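PDB 3SC4: short chain dehydrogenase (A0QTM2 homolog) from Mycobacterium thermoresistibile, which probably catalyses NAD(H)- or NADP(H)-dependent oxidation or reduction, as a short-chain dehydrogenase of Rossmann fold whose substrate remains undefined. Local coordinates for residues V36-K41 / K58-A63; Q66-V71 / E89-I94; G72-R75 / A79-A82. One frame throughout, in Å; residues are numbered along the deposited sequence. Where two conformers were deposited one is given.

Contact 1 (V36-K41 / K58-A63)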
# COMPACT_ATOMS: atom_id res chain seq x y z
N VAL B 36 3.16 -20.56 -21.20
CA VAL B 36 3.44 -19.31 -20.54
C VAL B 36 3.02 -18.13 -21.40
O VAL B 36 3.55 -17.93 -22.47
CB VAL B 36 4.94 -19.16 -20.27
CG1 VAL B 36 5.24 -17.78 -19.65
CG2 VAL B 36 5.44 -20.28 -19.36
N ALA B 37 2.05 -17.36 -20.94
CA ALA B 37 1.71 -16.08 -21.56
C ALA B 37 2.44 -15.01 -20.79
O ALA B 37 2.47 -15.04 -19.56
CB ALA B 37 0.20 -15.84 -21.52
N LEU B 38 3.06 -14.08 -21.52
CA LEU B 38 3.85 -13.02 -20.90
C LEU B 38 3.37 -11.71 -21.49
O LEU B 38 3.19 -11.59 -22.70
CB LEU B 38 5.36 -13.23 -21.10
CG LEU B 38 6.01 -13.44 -22.48
CD1 LEU B 38 7.51 -13.35 -22.37
CD2 LEU B 38 5.66 -14.76 -23.07
N VAL B 39 3.13 -10.74 -20.61
CA VAL B 39 2.61 -9.45 -21.04
C VAL B 39 3.62 -8.34 -20.71
O VAL B 39 4.13 -8.28 -19.59
CB VAL B 39 1.23 -9.19 -20.40
CG1 VAL B 39 1.35 -8.98 -18.89
CG2 VAL B 39 0.56 -7.99 -21.05
N ALA B 40 3.94 -7.50 -21.70
CA ALA B 40 4.76 -6.28 -21.48
C ALA B 40 4.20 -5.08 -22.25
O ALA B 40 3.40 -5.23 -23.17
CB ALA B 40 6.21 -6.52 -21.87
N LYS B 41 4.63 -3.88 -21.86
CA LYS B 41 4.10 -2.65 -22.39
C LYS B 41 4.45 -2.46 -23.86
O LYS B 41 3.60 -2.03 -24.64
CB LYS B 41 4.61 -1.44 -21.59
CG LYS B 41 4.27 -0.06 -22.25
CD LYS B 41 4.00 1.06 -21.22
CE LYS B 41 4.40 2.49 -21.72
NZ LYS B 41 3.53 3.08 -22.77
N LYS B 58 10.98 -17.07 -27.66
CA LYS B 58 11.85 -18.09 -28.26
C LYS B 58 12.49 -18.90 -27.13
O LYS B 58 12.44 -20.13 -27.14
CB LYS B 58 12.90 -17.53 -29.24
N GLU B 59 13.05 -18.23 -26.14
CA GLU B 59 13.73 -18.95 -25.05
C GLU B 59 12.76 -19.89 -24.32
O GLU B 59 13.13 -21.03 -24.00
CB GLU B 59 14.43 -17.99 -24.07
CG GLU B 59 15.68 -17.29 -24.64
CD GLU B 59 16.51 -16.55 -23.57
OE1 GLU B 59 16.71 -15.32 -23.68
OE2 GLU B 59 16.95 -17.20 -22.60
N ILE B 60 11.52 -19.44 -24.10
CA ILE B 60 10.50 -20.31 -23.50
C ILE B 60 10.31 -21.59 -24.33
O ILE B 60 10.20 -22.68 -23.77
CB ILE B 60 9.15 -19.57 -23.33
CG1 ILE B 60 9.24 -18.56 -22.18
CG2 ILE B 60 7.98 -20.54 -23.11
CD1 ILE B 60 8.27 -17.39 -22.30
N GLU B 61 10.26 -21.45 -25.65
CA GLU B 61 10.02 -22.59 -26.55
C GLU B 61 11.22 -23.52 -26.58
O GLU B 61 11.07 -24.73 -26.45
CB GLU B 61 9.65 -22.12 -27.96
CG GLU B 61 8.27 -21.40 -28.01
CD GLU B 61 7.93 -20.76 -29.38
OE1 GLU B 61 8.84 -20.54 -30.22
OE2 GLU B 61 6.73 -20.48 -29.59
N GLU B 62 12.41 -22.94 -26.71
CA GLU B 62 13.67 -23.70 -26.66
C GLU B 62 13.86 -24.45 -25.33
O GLU B 62 14.60 -25.44 -25.26
CB GLU B 62 14.88 -22.77 -26.95
CG GLU B 62 15.09 -22.39 -28.45
CD GLU B 62 16.06 -21.18 -28.68
OE1 GLU B 62 16.43 -20.46 -27.69
OE2 GLU B 62 16.44 -20.93 -29.87
N ALA B 63 13.21 -23.98 -24.27
CA ALA B 63 13.25 -24.65 -22.97
C ALA B 63 12.29 -25.84 -22.91
O ALA B 63 12.46 -26.74 -22.08
CB ALA B 63 12.95 -23.66 -21.86
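The 2.8 Å bond from Glu62 N to Lys58 O keeps the helix wound around Ile60, and it is Ile60 that this helix sends down onto Val36 and Leu38 of the strand. The next residue repeats the pattern, Ala63 N donating to Glu59 O at 3.0 Å. Across to the strand the touching atoms are all carbons. Ile60 does all the reaching from its side. CG1 stands beside the backbone N, opposite the carbonyl carbon (chi1 -74°), and the chain then runs on extended, which carries CD1 out toward the sheet. That one methyl settles against two residues. From Leu38 both branches come up to it, CD2 at 3.8 Å from Ile60 CD1 and CD1 slightly farther at 4.1 Å from the same methyl, so Leu38 and Ile60 meet tip to tip. Leu38 gets there by placing CG between its backbone N and carbonyl carbon (chi1 54°), a less roomy choice that tips the isobutyl fork toward the helix. Val36 comes in at a slant, with CG1 as its touching branch, 4.0 Å from Ile60 CD1. The patch is small, and its three residues are all buried, as expected where a helix rests on a sheet inside a Rossmann fold. Helix 53-63 is the connection in the beta-alpha-beta crossover from strand 35-40 to strand 66-71. Ala56 extends its packing on Leu38 and Ile53 touches Ala40, while the salt bridge from Glu59 to Lys27 ties it to helix 20-30. Strand 35-40 itself runs between strand 11-15, whose Met12 and Ile14 touch Val36, and strand 66-71, to which Val36 and Leu38 are hydrogen-bonded.

Contact 2 (Q66-V71 / E89-I94); sequences QALPIV and EQFGGI
Leu68 and Phe91 make the main apolar contact between strand 66-71 and the end of helix 77-91. Leu68 CB lies 3.7 Å from Phe91 CE2, approaching the ring at an oblique angle. Gln66, two residues back along the strand, adds a second oblique touch, its CB 4.1 Å from Phe91 CE1, so the outer part of the ring spans two strand residues that point the same way. Leu68 also serves the preceding helix residue: its CD2 lies 4.0 Å from Gln90 CB and equally near Gln90 CG, the two chains passing aslant.

Within the helix end itself, an alkyl group braces the ring that meets the strand: Gln90 CG lies over the centre of the next residue's ring, 4.0 Å above the Phe91 plane. Gln90 can fold back like this because its chain starts anti to the backbone N (chi1 -178°) and then bends at chi2. Gln66 is bent at chi2 as well, which turns its amide away from the helix while CB stays beside Phe91 CE1.

Phe91 is the last helical residue before the chain turns off at Gly92, and on the strand's other face Ala67 packs on helix 53-63. The seam lies at the surface and consists of carbon against carbon, with both glutamines lending their methylenes; its hold should therefore come from exclusion of water and dispersion, without the directional demand of polar bonds.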
# COMPACT_ATOMS: atom_id res chain seq x y z
N GLN B 66 5.36 -23.71 -24.43
CA GLN B 66 4.67 -22.95 -25.46
C GLN B 66 4.57 -21.51 -24.94
O GLN B 66 4.31 -21.28 -23.76
CB GLN B 66 3.30 -23.58 -25.75
CG GLN B 66 3.19 -24.42 -27.05
CD GLN B 66 4.35 -25.44 -27.28
OE1 GLN B 66 4.50 -26.44 -26.54
NE2 GLN B 66 5.16 -25.19 -28.33
N ALA B 67 4.83 -20.54 -25.82
CA ALA B 67 4.89 -19.14 -25.42
C ALA B 67 3.83 -18.31 -26.13
O ALA B 67 3.52 -18.55 -27.29
CB ALA B 67 6.27 -18.55 -25.69
N LEU B 68 3.28 -17.34 -25.41
CA LEU B 68 2.32 -16.41 -25.97
C LEU B 68 2.73 -15.00 -25.53
O LEU B 68 2.28 -14.53 -24.49
CB LEU B 68 0.90 -16.75 -25.51
CG LEU B 68 -0.19 -15.89 -26.15
CD1 LEU B 68 -0.29 -16.15 -27.66
CD2 LEU B 68 -1.52 -16.12 -25.45
N PRO B 69 3.60 -14.35 -26.30
CA PRO B 69 3.95 -12.99 -25.96
C PRO B 69 2.80 -12.08 -26.30
O PRO B 69 2.24 -12.21 -27.36
CB PRO B 69 5.13 -12.70 -26.87
CG PRO B 69 4.88 -13.56 -28.10
CD PRO B 69 4.21 -14.80 -27.57
N ILE B 70 2.45 -11.19 -25.39
CA ILE B 70 1.32 -10.27 -25.56
C ILE B 70 1.82 -8.85 -25.26
O ILE B 70 2.45 -8.61 -24.22
CB ILE B 70 0.19 -10.62 -24.58
CG1 ILE B 70 -0.22 -12.09 -24.78
CG2 ILE B 70 -1.01 -9.68 -24.75
CD1 ILE B 70 -1.12 -12.65 -23.73
N VAL B 71 1.57 -7.93 -26.17
CA VAL B 71 1.78 -6.52 -25.91
C VAL B 71 0.61 -5.96 -25.10
O VAL B 71 -0.54 -6.03 -25.53
CB VAL B 71 1.91 -5.73 -27.19
CG1 VAL B 71 1.75 -4.21 -26.90
CG2 VAL B 71 3.25 -6.05 -27.84
N GLU B 89 -8.31 -17.93 -24.40
CA GLU B 89 -8.73 -18.41 -25.75
C GLU B 89 -7.68 -19.32 -26.39
O GLU B 89 -8.01 -20.22 -27.14
CB GLU B 89 -9.03 -17.24 -26.71
N GLN B 90 -6.42 -19.08 -26.08
CA GLN B 90 -5.31 -19.83 -26.64
C GLN B 90 -5.03 -21.11 -25.84
O GLN B 90 -4.81 -22.15 -26.44
CB GLN B 90 -4.07 -18.91 -26.67
CG GLN B 90 -2.81 -19.49 -27.27
CD GLN B 90 -2.89 -19.62 -28.78
OE1 GLN B 90 -3.26 -18.67 -29.48
NE2 GLN B 90 -2.53 -20.79 -29.29
N PHE B 91 -5.03 -21.02 -24.51
CA PHE B 91 -4.60 -22.16 -23.65
C PHE B 91 -5.69 -22.79 -22.80
O PHE B 91 -5.48 -23.87 -22.23
CB PHE B 91 -3.45 -21.74 -22.73
CG PHE B 91 -2.18 -21.41 -23.45
CD1 PHE B 91 -1.60 -22.32 -24.31
CD2 PHE B 91 -1.57 -20.18 -23.27
CE1 PHE B 91 -0.44 -22.01 -24.98
CE2 PHE B 91 -0.40 -19.86 -23.93
CZ PHE B 91 0.16 -20.77 -24.78
N GLY B 92 -6.82 -22.12 -22.66
CA GLY B 92 -8.00 -22.75 -22.07
C GLY B 92 -8.19 -22.59 -20.57
O GLY B 92 -9.16 -23.15 -20.03
N GLY B 93 -7.33 -21.82 -19.89
CA GLY B 93 -7.43 -21.73 -18.43
C GLY B 93 -6.10 -21.36 -17.79
O GLY B 93 -5.05 -21.51 -18.43
N ILE B 94 -6.14 -20.86 -16.56
CA ILE B 94 -4.93 -20.34 -15.95
C ILE B 94 -4.64 -21.05 -14.63
O ILE B 94 -5.43 -21.01 -13.70
CB ILE B 94 -4.99 -18.81 -15.76
CG1 ILE B 94 -5.07 -18.13 -17.13
CG2 ILE B 94 -3.75 -18.28 -14.96
CD1 ILE B 94 -5.38 -16.66 -17.08

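Contact 3 (G72-R75 / A79-A82); sequences GDIR and AVAA
Val80 holds CG1 anti to its backbone N (chi1 169°), and this sets its other methyl, CG2, beside that N and facing the backbone of Ile74. Across the contact, CG2 comes to 3.7 Å from Ile74 O and just as near Ile74 CA; the side chains themselves meet more loosely, CG1 of Ile74 lying 4.4 Å from Val80 CG2. One residue earlier on the helix, the methyl of Ala79 points at the loop and rests on its backbone, with Ala79 CB 3.8 Å from Asp73 O and 4.2 Å from Gly72 CA.

Asp73 keeps the loop in shape. Its carboxylate reaches forward along the chain, and OD1 accepts from Arg75 N at 3.0 Å, an Asx turn. The N-H points fairly straight at the oxygen (162°) but approaches from above the carboxylate plane, 53° out of it. Arg75 NE adds a long, weak hydrogen bond to the same OD1 as part of a salt bridge, doubtful in detail because the arginine was modelled in two conformers.

In the Rossmann fold this is the turn leading from strand 66-71 into helix 77-91, at the carboxyl end of the parallel sheet. Short-chain dehydrogenases usually bind the adenine end of the dinucleotide close to this loop, so a firm turn here is consistent with that use, although the contact itself is helix-on-loop packing.

Farther out, Ile74 turns to helix 114-135, touching Ile123 and Val131, and Arg75 O is hydrogen-bonded to Arg126 NH1 of the same helix. Val80 reaches Ser134 there too, while Gly72 stays tied through its backbone to Ala40.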
# COMPACT_ATOMS: atom_id res chain seq x y z
N GLY B 72 0.92 -5.41 -23.92
CA GLY B 72 -0.10 -4.73 -23.12
C GLY B 72 0.45 -3.98 -21.93
O GLY B 72 1.25 -4.47 -21.20
N ASP B 73 -0.04 -2.77 -21.74
CA ASP B 73 0.32 -1.93 -20.61
C ASP B 73 -0.46 -2.37 -19.36
O ASP B 73 -1.68 -2.20 -19.27
CB ASP B 73 0.03 -0.45 -20.95
CG ASP B 73 0.63 0.52 -19.93
OD1 ASP B 73 1.04 0.06 -18.85
OD2 ASP B 73 0.66 1.74 -20.21
N ILE B 74 0.26 -2.92 -18.39
CA ILE B 74 -0.34 -3.36 -17.11
C ILE B 74 -1.07 -2.23 -16.37
O ILE B 74 -1.84 -2.49 -15.45
CB ILE B 74 0.76 -3.88 -16.18
CG1 ILE B 74 0.20 -4.50 -14.91
CG2 ILE B 74 1.73 -2.73 -15.80
CD1 ILE B 74 1.31 -5.20 -14.07
N ARG B 75 -0.79 -0.98 -16.73
CA ARG B 75 -1.46 0.16 -16.13
C ARG B 75 -2.78 0.46 -16.80
O ARG B 75 -3.55 1.26 -16.31
CB ARG B 75 -0.56 1.40 -16.15
CG ARG B 75 0.45 1.44 -15.01
CD ARG B 75 1.52 2.49 -15.27
NE ARG B 75 2.06 2.41 -16.63
CZ ARG B 75 2.69 3.41 -17.23
NH1 ARG B 75 2.86 4.56 -16.60
NH2 ARG B 75 3.15 3.26 -18.46
N ALA B 79 -6.30 -3.40 -21.30
CA ALA B 79 -5.21 -4.16 -21.91
C ALA B 79 -4.93 -5.41 -21.09
O ALA B 79 -4.66 -6.48 -21.66
CB ALA B 79 -3.92 -3.31 -22.09
N VAL B 80 -5.04 -5.29 -19.77
CA VAL B 80 -4.86 -6.43 -18.90
C VAL B 80 -5.94 -7.46 -19.17
O VAL B 80 -5.64 -8.66 -19.36
CB VAL B 80 -4.82 -6.03 -17.40
CG1 VAL B 80 -4.90 -7.27 -16.50
CG2 VAL B 80 -3.55 -5.27 -17.11
N ALA B 81 -7.19 -7.01 -19.21
CA ALA B 81 -8.32 -7.92 -19.49
C ALA B 81 -8.12 -8.60 -20.83
O ALA B 81 -8.34 -9.81 -20.96
CB ALA B 81 -9.66 -7.17 -19.48
N ALA B 82 -7.70 -7.83 -21.84
CA ALA B 82 -7.49 -8.38 -23.18
C ALA B 82 -6.36 -9.40 -23.18
O ALA B 82 -6.47 -10.44 -23.83
CB ALA B 82 -7.24 -7.27 -24.21

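Overall arrangement
Contacts 1 and 2 rest on strands 35-40 and 66-71, neighbours at one edge of the parallel sheet, and contact 3 lies just past the end of the second. Along the chain contact 1 closes first; contact 2 then opens, with contact 3 nested inside its loop. The centre of contact 2 lies about 10 Å from that of contact 1 and about 14 Å from that of contact 3. Contact 1 seats helix 53-63 on one face of the sheet. Contacts 2 and 3 both use helix 77-91, fastening its last turn and its start. Backbone bonds between the two strands join contacts 1 and 2; with helix 53-63 on one face and helix 77-91 on the other, this edge is covered on both faces.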